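Local structure of phosphate-binding protein (Xanthomonas axonopodis pv. citri, 5UB3) at residues A[49-52]-A[53-56]; A[84-88]-A[89-93]; A[258-261]-A[262-266]. The protein probably serves as a periplasmic solute-binding receptor of the phosphonate-binding type, paired with a diguanylate cyclase, and can bind chloride. All coordinates share one frame; numbering follows the deposited sequence.

Overall arrangement
Contact 1 lies within helix 48-56, contact 3 is the capped start of helix 259-277, and contact 2 is the turn joining strand 79-87 to strand 92-100. In each a few residues are buried (Met-51, Ser-52 and Leu-55; Thr-85 and Arg-87; Ser-261 and Leu-265) and others lie at the surface. Contact 1 stands apart, its centre about 25 Å from that of contact 2 and 24 Å from that of contact 3. Contacts 2 and 3 touch directly: Asp-92 OD2 and Arg-264 NH2 form a 2.7 Å salt bridge, and Met-84 packs on Ser-261 and Leu-265. Helix 67-75 meets both helical contacts. Their main-chain bonds run i to i+4, whereas contact 2 has one antiparallel pair and a bridging water.

Contact 1 (A[49-52]-A[53-56]); sequences RQMS and SYLR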
loop_
_atom_site.group_PDB
_atom_site.type_symbol
_atom_site.label_atom_id
_atom_site.label_comp_id
_atom_site.label_asym_id
_atom_site.label_seq_id
_atom_site.Cartn_x
_atom_site.Cartn_y
_atom_site.Cartn_z
ATOM N N ARG A 49 -4.887 -5.633 -10.306
ATOM C CA ARG A 49 -5.071 -6.362 -11.530
ATOM C C ARG A 49 -5.168 -5.491 -12.747
ATOM O O ARG A 49 -4.469 -5.719 -13.733
ATOM C CB ARG A 49 -6.320 -7.231 -11.470
ATOM C CG ARG A 49 -6.054 -8.466 -10.678
ATOM C CD ARG A 49 -6.949 -9.575 -11.221
ATOM N NE ARG A 49 -8.205 -9.617 -10.524
ATOM C CZ ARG A 49 -9.250 -10.328 -10.950
ATOM N NH1 ARG A 49 -9.194 -11.005 -12.104
ATOM N NH2 ARG A 49 -10.371 -10.338 -10.234
ATOM N N GLN A 50 -6.056 -4.503 -12.684
ATOM C CA GLN A 50 -6.088 -3.492 -13.744
ATOM C C GLN A 50 -4.784 -2.743 -13.955
ATOM O O GLN A 50 -4.448 -2.353 -15.079
ATOM C CB GLN A 50 -7.230 -2.496 -13.493
ATOM C CG GLN A 50 -7.580 -1.614 -14.699
ATOM C CD GLN A 50 -8.004 -2.457 -15.895
ATOM O OE1 GLN A 50 -9.042 -3.088 -15.852
ATOM N NE2 GLN A 50 -7.184 -2.486 -16.958
ATOM N N MET A 51 -4.129 -2.391 -12.865
ATOM C CA MET A 51 -2.915 -1.600 -12.994
ATOM C C MET A 51 -1.840 -2.464 -13.655
ATOM O O MET A 51 -1.079 -1.997 -14.508
ATOM C CB MET A 51 -2.436 -1.134 -11.641
ATOM C CG MET A 51 -1.142 -0.324 -11.764
ATOM S SD MET A 51 -1.158 1.088 -12.886
ATOM C CE MET A 51 -1.824 2.327 -11.789
ATOM N N SER A 52 -1.806 -3.745 -13.256
ATOM C CA SER A 52 -0.916 -4.706 -13.912
ATOM C C SER A 52 -1.202 -4.800 -15.387
ATOM O O SER A 52 -0.267 -4.825 -16.173
ATOM C CB SER A 52 -0.889 -6.080 -13.240
ATOM O OG SER A 52 -0.209 -7.035 -14.061
ATOM N N SER A 53 -2.468 -4.827 -15.771
ATOM C CA SER A 53 -2.810 -4.788 -17.192
ATOM C C SER A 53 -2.315 -3.536 -17.919
ATOM O O SER A 53 -1.702 -3.639 -18.994
ATOM C CB SER A 53 -4.342 -4.935 -17.347
ATOM O OG SER A 53 -4.663 -4.983 -18.710
ATOM N N TYR A 54 -2.542 -2.365 -17.329
ATOM C CA TYR A 54 -1.977 -1.125 -17.859
ATOM C C TYR A 54 -0.483 -1.167 -18.002
ATOM O O TYR A 54 0.070 -0.774 -19.048
ATOM C CB TYR A 54 -2.292 0.090 -16.979
ATOM C CG TYR A 54 -3.688 0.585 -16.994
ATOM C CD1 TYR A 54 -4.548 0.332 -18.059
ATOM C CD2 TYR A 54 -4.150 1.355 -15.950
ATOM C CE1 TYR A 54 -5.836 0.834 -18.079
ATOM C CE2 TYR A 54 -5.433 1.843 -15.948
ATOM C CZ TYR A 54 -6.271 1.582 -17.035
ATOM O OH TYR A 54 -7.536 2.061 -17.061
ATOM N N LEU A 55 0.178 -1.597 -16.937
ATOM C CA LEU A 55 1.642 -1.659 -16.959
ATOM C C LEU A 55 2.126 -2.553 -18.065
ATOM O O LEU A 55 2.928 -2.122 -18.869
ATOM C CB LEU A 55 2.168 -2.135 -15.608
ATOM C CG LEU A 55 2.086 -1.033 -14.527
ATOM C CD1 LEU A 55 2.261 -1.723 -13.184
ATOM C CD2 LEU A 55 3.189 0.030 -14.729
ATOM N N ARG A 56 1.585 -3.772 -18.117
ATOM C CA ARG A 56 1.956 -4.787 -19.125
ATOM C C ARG A 56 1.691 -4.250 -20.539
ATOM O O ARG A 56 2.470 -4.457 -21.432
ATOM C CB ARG A 56 1.232 -6.104 -18.888
ATOM C CG ARG A 56 1.455 -7.119 -20.006
ATOM C CD ARG A 56 1.040 -8.503 -19.600
ATOM N NE ARG A 56 -0.382 -8.484 -19.193
ATOM C CZ ARG A 56 -0.835 -8.422 -17.945
ATOM N NH1 ARG A 56 0.003 -8.421 -16.943
ATOM N NH2 ARG A 56 -2.170 -8.369 -17.702
HETATM O O HOH W 1 -3.709 -8.009 -14.977
#
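Four main-chain bonds tie the segments 49-52 and 53-56, each NH reaching the carbonyl four residues back. They run from Ser-53 N to Arg-49 O, Tyr-54 N to Gln-50 O, Leu-55 N to Met-51 O and Arg-56 N to Ser-52 O, the shortest being Leu-55 N to Met-51 O at 2.8 Å.

Among the side chains, the polar link is between Ser-52 and Arg-56. With CG anti to the backbone N (chi1 173°) and a bend at chi3 (57°), the arginine folds back along the helix, and NH1 donates to Ser-52 OG over 3.2 Å, a somewhat bent bond whose acceptor is tilted from the guanidinium plane. The other terminal nitrogen, Arg-56 NH2, gives to a water at 3.2 Å that lies in the guanidinium plane. That water donates to Arg-49 O at 2.7 Å, so this carbonyl accepts from both the water and Ser-53 N. Ser-53 OG turns to Arg-57, with which it is hydrogen-bonded.

These residues make up nearly the whole of the short alpha-helix 48-56, in the periplasmic binding protein family; its Met-51, Ser-52 and Leu-55 side chains pack on Leu-73 of helix 67-75.

Two contacts are apolar. Met-51 CG approaches Leu-55 CD1 at 3.9 Å, and Met-51 SD lies 4.3 Å from Tyr-54 CD2, at the ring edge.

Gln-50 meets the tyrosine ring with polar groups. Gln-50 O sits over one face, displaced toward the rim. The Gln-50 amide, its chain bent at chi2, brings NE2 to 3.8 Å from Tyr-54 CE1, with amide and ring planes 48° apart.

Contact 2 (A[84-88]-A[89-93]); sequences MTERG and GLRDF
Glu-86 has CG anti to its backbone N (chi1 -172°) and an extended chain, which carries the carboxylate along the turn, while Arg-91 places CG beside its own N (chi1 -71°) and lays it against the carboxylate. Glu-86 OE1 lies 3.7 Å from Arg-91 CG, and the two flat groups are nearly coplanar, 28° apart. Glu-86 OE1 and Arg-91 NE are 4.2 Å apart, too far for a salt bridge, so any attraction is probably modest. The other oxygen, Glu-86 OE2, reaches Gly-89 CA at 3.5 Å and is hydrogen-bonded to Thr-252 OG1, which also accepts from Gly-89 N.

Two main-chain bonds join Arg-87 and Leu-90: Leu-90 N gives to Arg-87 O at 2.9 Å and Arg-87 N to Leu-90 O at 3.2 Å. Beyond that pair a water takes the place of a direct bond, donating to Thr-85 O and to Arg-91 O, 2.6 Å from each. Arg-87 leaves the turn, its NH2 hydrogen-bonded to Ser-64 OG.

Gly-88 and Gly-89 both have positive phi, as the middle residues of a type I' turn closed by one antiparallel bridge, a hairpin-like reversal after which the two long strands pair with other strands.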
loop_
_atom_site.group_PDB
_atom_site.type_symbol
_atom_site.label_atom_id
_atom_site.label_comp_id
_atom_site.label_asym_id
_atom_site.label_seq_id
_atom_site.Cartn_x
_atom_site.Cartn_y
_atom_site.Cartn_z
ATOM N N MET A 84 13.473 2.899 -3.528
ATOM C CA MET A 84 12.724 2.759 -2.287
ATOM C C MET A 84 12.300 4.150 -1.859
ATOM O O MET A 84 13.026 5.110 -2.046
ATOM C CB MET A 84 13.535 2.076 -1.169
ATOM C CG MET A 84 14.036 0.716 -1.522
ATOM S SD MET A 84 12.784 -0.466 -2.031
ATOM C CE MET A 84 11.780 -0.515 -0.520
ATOM N N THR A 85 11.097 4.253 -1.314
ATOM C CA THR A 85 10.449 5.513 -1.058
ATOM C C THR A 85 10.174 5.659 0.420
ATOM O O THR A 85 9.669 4.731 1.078
ATOM C CB THR A 85 9.160 5.655 -1.897
ATOM O OG1 THR A 85 9.518 5.393 -3.252
ATOM C CG2 THR A 85 8.496 6.995 -1.765
ATOM N N GLU A 86 10.496 6.855 0.919
ATOM C CA GLU A 86 10.283 7.208 2.323
ATOM C C GLU A 86 9.136 8.170 2.327
ATOM O O GLU A 86 9.154 9.196 1.617
ATOM C CB GLU A 86 11.555 7.888 2.855
ATOM C CG GLU A 86 11.535 8.128 4.339
ATOM C CD GLU A 86 12.726 8.987 4.742
ATOM O OE1 GLU A 86 13.851 8.414 4.834
ATOM O OE2 GLU A 86 12.477 10.211 4.901
ATOM N N ARG A 87 8.129 7.861 3.117
ATOM C CA ARG A 87 6.984 8.712 3.271
ATOM C C ARG A 87 6.817 9.162 4.730
ATOM O O ARG A 87 6.948 8.381 5.682
ATOM C CB ARG A 87 5.733 7.981 2.800
ATOM C CG ARG A 87 5.691 7.687 1.304
ATOM C CD ARG A 87 4.441 6.949 0.918
ATOM N NE ARG A 87 4.403 6.637 -0.511
ATOM C CZ ARG A 87 3.479 5.864 -1.087
ATOM N NH1 ARG A 87 2.466 5.288 -0.375
ATOM N NH2 ARG A 87 3.587 5.676 -2.406
ATOM N N GLY A 88 6.473 10.428 4.885
ATOM C CA GLY A 88 6.393 11.061 6.200
ATOM C C GLY A 88 7.566 10.821 7.116
ATOM O O GLY A 88 7.359 10.582 8.281
ATOM N N GLY A 89 8.775 10.814 6.584
ATOM C CA GLY A 89 9.962 10.505 7.353
ATOM C C GLY A 89 10.198 9.044 7.738
ATOM O O GLY A 89 11.172 8.746 8.434
ATOM N N LEU A 90 9.343 8.119 7.308
ATOM C CA LEU A 90 9.451 6.714 7.728
ATOM C C LEU A 90 9.713 5.871 6.519
ATOM O O LEU A 90 8.968 5.912 5.528
ATOM C CB LEU A 90 8.132 6.255 8.365
ATOM C CG LEU A 90 7.693 7.052 9.582
ATOM C CD1 LEU A 90 6.326 6.621 10.034
ATOM C CD2 LEU A 90 8.699 6.910 10.722
ATOM N N ARG A 91 10.748 5.079 6.623
ATOM C CA ARG A 91 11.037 4.117 5.604
ATOM C C ARG A 91 10.203 2.857 5.690
ATOM O O ARG A 91 10.048 2.187 4.668
ATOM C CB ARG A 91 12.448 3.688 5.779
ATOM C CG ARG A 91 13.438 4.764 5.405
ATOM C CD ARG A 91 14.709 3.965 5.271
ATOM N NE ARG A 91 15.865 4.723 4.991
ATOM C CZ ARG A 91 17.076 4.180 5.056
ATOM N NH1 ARG A 91 17.221 2.875 5.346
ATOM N NH2 ARG A 91 18.140 4.926 4.779
ATOM N N ASP A 92 9.792 2.495 6.921
ATOM C CA ASP A 92 9.107 1.223 7.208
ATOM C C ASP A 92 7.740 1.491 7.767
ATOM O O ASP A 92 7.419 2.592 8.260
ATOM C CB ASP A 92 9.875 0.386 8.248
ATOM C CG ASP A 92 11.101 -0.309 7.692
ATOM O OD1 ASP A 92 11.489 -0.153 6.493
ATOM O OD2 ASP A 92 11.696 -1.111 8.465
ATOM N N PHE A 93 6.910 0.474 7.683
ATOM C CA PHE A 93 5.723 0.440 8.481
ATOM C C PHE A 93 5.345 -0.991 8.842
ATOM O O PHE A 93 5.963 -1.919 8.357
ATOM C CB PHE A 93 4.625 1.272 7.822
ATOM C CG PHE A 93 3.996 0.672 6.574
ATOM C CD1 PHE A 93 4.532 -0.421 5.887
ATOM C CD2 PHE A 93 2.826 1.254 6.103
ATOM C CE1 PHE A 93 3.923 -0.928 4.762
ATOM C CE2 PHE A 93 2.184 0.759 4.961
ATOM C CZ PHE A 93 2.732 -0.342 4.303
HETATM O O HOH W 2 10.867 2.706 2.212
#

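Contact 3 (A[258-261]-A[262-266]); sequences DPTS and RRRLQ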
loop_
_atom_site.group_PDB
_atom_site.type_symbol
_atom_site.label_atom_id
_atom_site.label_comp_id
_atom_site.label_asym_id
_atom_site.label_seq_id
_atom_site.Cartn_x
_atom_site.Cartn_y
_atom_site.Cartn_z
ATOM N N ASP A 258 19.075 -1.703 -2.703
ATOM C CA ASP A 258 20.322 -2.219 -2.157
ATOM C C ASP A 258 20.045 -3.646 -1.692
ATOM O O ASP A 258 18.891 -4.136 -1.822
ATOM C CB ASP A 258 20.912 -1.258 -1.113
ATOM C CG ASP A 258 20.071 -1.120 0.148
ATOM O OD1 ASP A 258 19.518 -2.126 0.617
ATOM O OD2 ASP A 258 20.010 0.009 0.685
ATOM N N PRO A 259 21.093 -4.361 -1.249
ATOM C CA PRO A 259 20.805 -5.771 -1.051
ATOM C C PRO A 259 19.765 -5.970 0.062
ATOM O O PRO A 259 18.963 -6.899 -0.031
ATOM C CB PRO A 259 22.180 -6.368 -0.731
ATOM C CG PRO A 259 23.101 -5.462 -1.456
ATOM C CD PRO A 259 22.539 -4.106 -1.125
ATOM N N THR A 260 19.726 -5.100 1.050
ATOM C CA THR A 260 18.744 -5.222 2.128
ATOM C C THR A 260 17.312 -5.017 1.632
ATOM O O THR A 260 16.440 -5.849 1.859
ATOM C CB THR A 260 19.077 -4.250 3.240
ATOM O OG1 THR A 260 20.361 -4.613 3.778
ATOM C CG2 THR A 260 18.041 -4.262 4.358
ATOM N N SER A 261 17.075 -3.895 0.982
ATOM C CA SER A 261 15.738 -3.593 0.499
ATOM C C SER A 261 15.305 -4.648 -0.496
ATOM O O SER A 261 14.130 -5.070 -0.508
ATOM C CB SER A 261 15.675 -2.188 -0.111
ATOM O OG SER A 261 16.683 -1.914 -1.095
ATOM N N ARG A 262 16.244 -5.128 -1.312
ATOM C CA ARG A 262 15.906 -6.242 -2.224
ATOM C C ARG A 262 15.473 -7.509 -1.498
ATOM O O ARG A 262 14.535 -8.167 -1.929
ATOM C CB ARG A 262 17.060 -6.619 -3.160
ATOM C CG ARG A 262 17.320 -5.567 -4.197
ATOM C CD ARG A 262 18.599 -5.834 -4.967
ATOM N NE ARG A 262 18.815 -4.716 -5.913
ATOM C CZ ARG A 262 19.877 -3.891 -5.981
ATOM N NH1 ARG A 262 20.918 -4.037 -5.157
ATOM N NH2 ARG A 262 19.908 -2.941 -6.939
ATOM N N ARG A 263 16.205 -7.866 -0.463
ATOM C CA ARG A 263 15.904 -9.029 0.379
ATOM C C ARG A 263 14.572 -8.803 1.066
ATOM O O ARG A 263 13.754 -9.684 1.104
ATOM C CB ARG A 263 16.977 -9.256 1.426
ATOM C CG ARG A 263 18.280 -9.870 0.891
ATOM C CD ARG A 263 19.375 -10.106 1.987
ATOM N NE ARG A 263 20.046 -8.886 2.476
ATOM C CZ ARG A 263 21.244 -8.391 2.080
ATOM N NH1 ARG A 263 22.035 -9.005 1.151
ATOM N NH2 ARG A 263 21.675 -7.217 2.611
ATOM N N ARG A 264 14.332 -7.600 1.544
ATOM C CA ARG A 264 13.080 -7.341 2.245
ATOM C C ARG A 264 11.918 -7.373 1.295
ATOM O O ARG A 264 10.843 -7.865 1.663
ATOM C CB ARG A 264 13.123 -6.053 3.040
ATOM C CG ARG A 264 14.150 -6.126 4.171
ATOM C CD ARG A 264 14.198 -4.831 4.919
ATOM N NE ARG A 264 13.095 -4.708 5.856
ATOM C CZ ARG A 264 12.711 -3.567 6.400
ATOM N NH1 ARG A 264 13.291 -2.438 6.059
ATOM N NH2 ARG A 264 11.668 -3.551 7.237
ATOM N N LEU A 265 12.082 -6.838 0.091
ATOM C CA LEU A 265 11.014 -6.948 -0.909
ATOM C C LEU A 265 10.797 -8.361 -1.359
ATOM O O LEU A 265 9.663 -8.779 -1.574
ATOM C CB LEU A 265 11.280 -6.058 -2.121
ATOM C CG LEU A 265 11.146 -4.571 -1.816
ATOM C CD1 LEU A 265 11.508 -3.808 -3.127
ATOM C CD2 LEU A 265 9.752 -4.193 -1.356
ATOM N N GLN A 266 11.883 -9.122 -1.490
ATOM C CA GLN A 266 11.762 -10.529 -1.848
ATOM C C GLN A 266 10.971 -11.322 -0.746
ATOM O O GLN A 266 10.082 -12.135 -1.070
ATOM C CB GLN A 266 13.158 -11.088 -2.143
ATOM C CG GLN A 266 13.177 -12.438 -2.807
ATOM C CD GLN A 266 12.697 -13.513 -1.855
ATOM O OE1 GLN A 266 13.239 -13.653 -0.767
ATOM N NE2 GLN A 266 11.650 -14.247 -2.234
#
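Arg-263 folds back over the first turn of the helix, its guanidinium lying on Pro-259 O, which stands 3.3 Å above the plane and over its centre. Arg-263 NH2 donates to Thr-260 OG1 at 3.1 Å, though the bond is bent and the hydroxyl is tilted out of the guanidinium plane. Arg-263 NH1 comes within 3.2 Å of Pro-259 CB. The bend at chi3 (-74°) is what turns this chain back toward the helix start. Arg-262, extended from CG to NE, instead runs past Asp-258: its CG is 3.2 Å from Asp-258 O, and one face of its guanidinium covers Asp-258 N, displaced toward the rim. Thr-260 and Arg-264 lie side by side, with Thr-260 CG2 against Arg-264 CD.

Beneath these side chains is the helical backbone. Arg-262 N, Arg-263 N, Arg-264 N and Leu-265 N donate to the carbonyls of Asp-258, Pro-259, Thr-260 and Ser-261 respectively.

The start of the helix is set by a reciprocal pair. Ser-261 N donates to Asp-258 OD1 at 3.0 Å in a nearly straight bond (172°), and Asp-258 N donates to Ser-261 OG at 2.9 Å. The serine hydroxyl can take this bond because chi1 of 51° puts OG between its own backbone N and carbonyl carbon.

Further out, the guanidinium of Arg-264 is directed to Asp-92 in contact 2. On the buried side Leu-265 also packs on Thr-67 and Met-71 of helix 67-75. Asp-258 as N-cap, with Ser-261 three residues on, makes the classic capping box that opens the C-terminal helix 259-277.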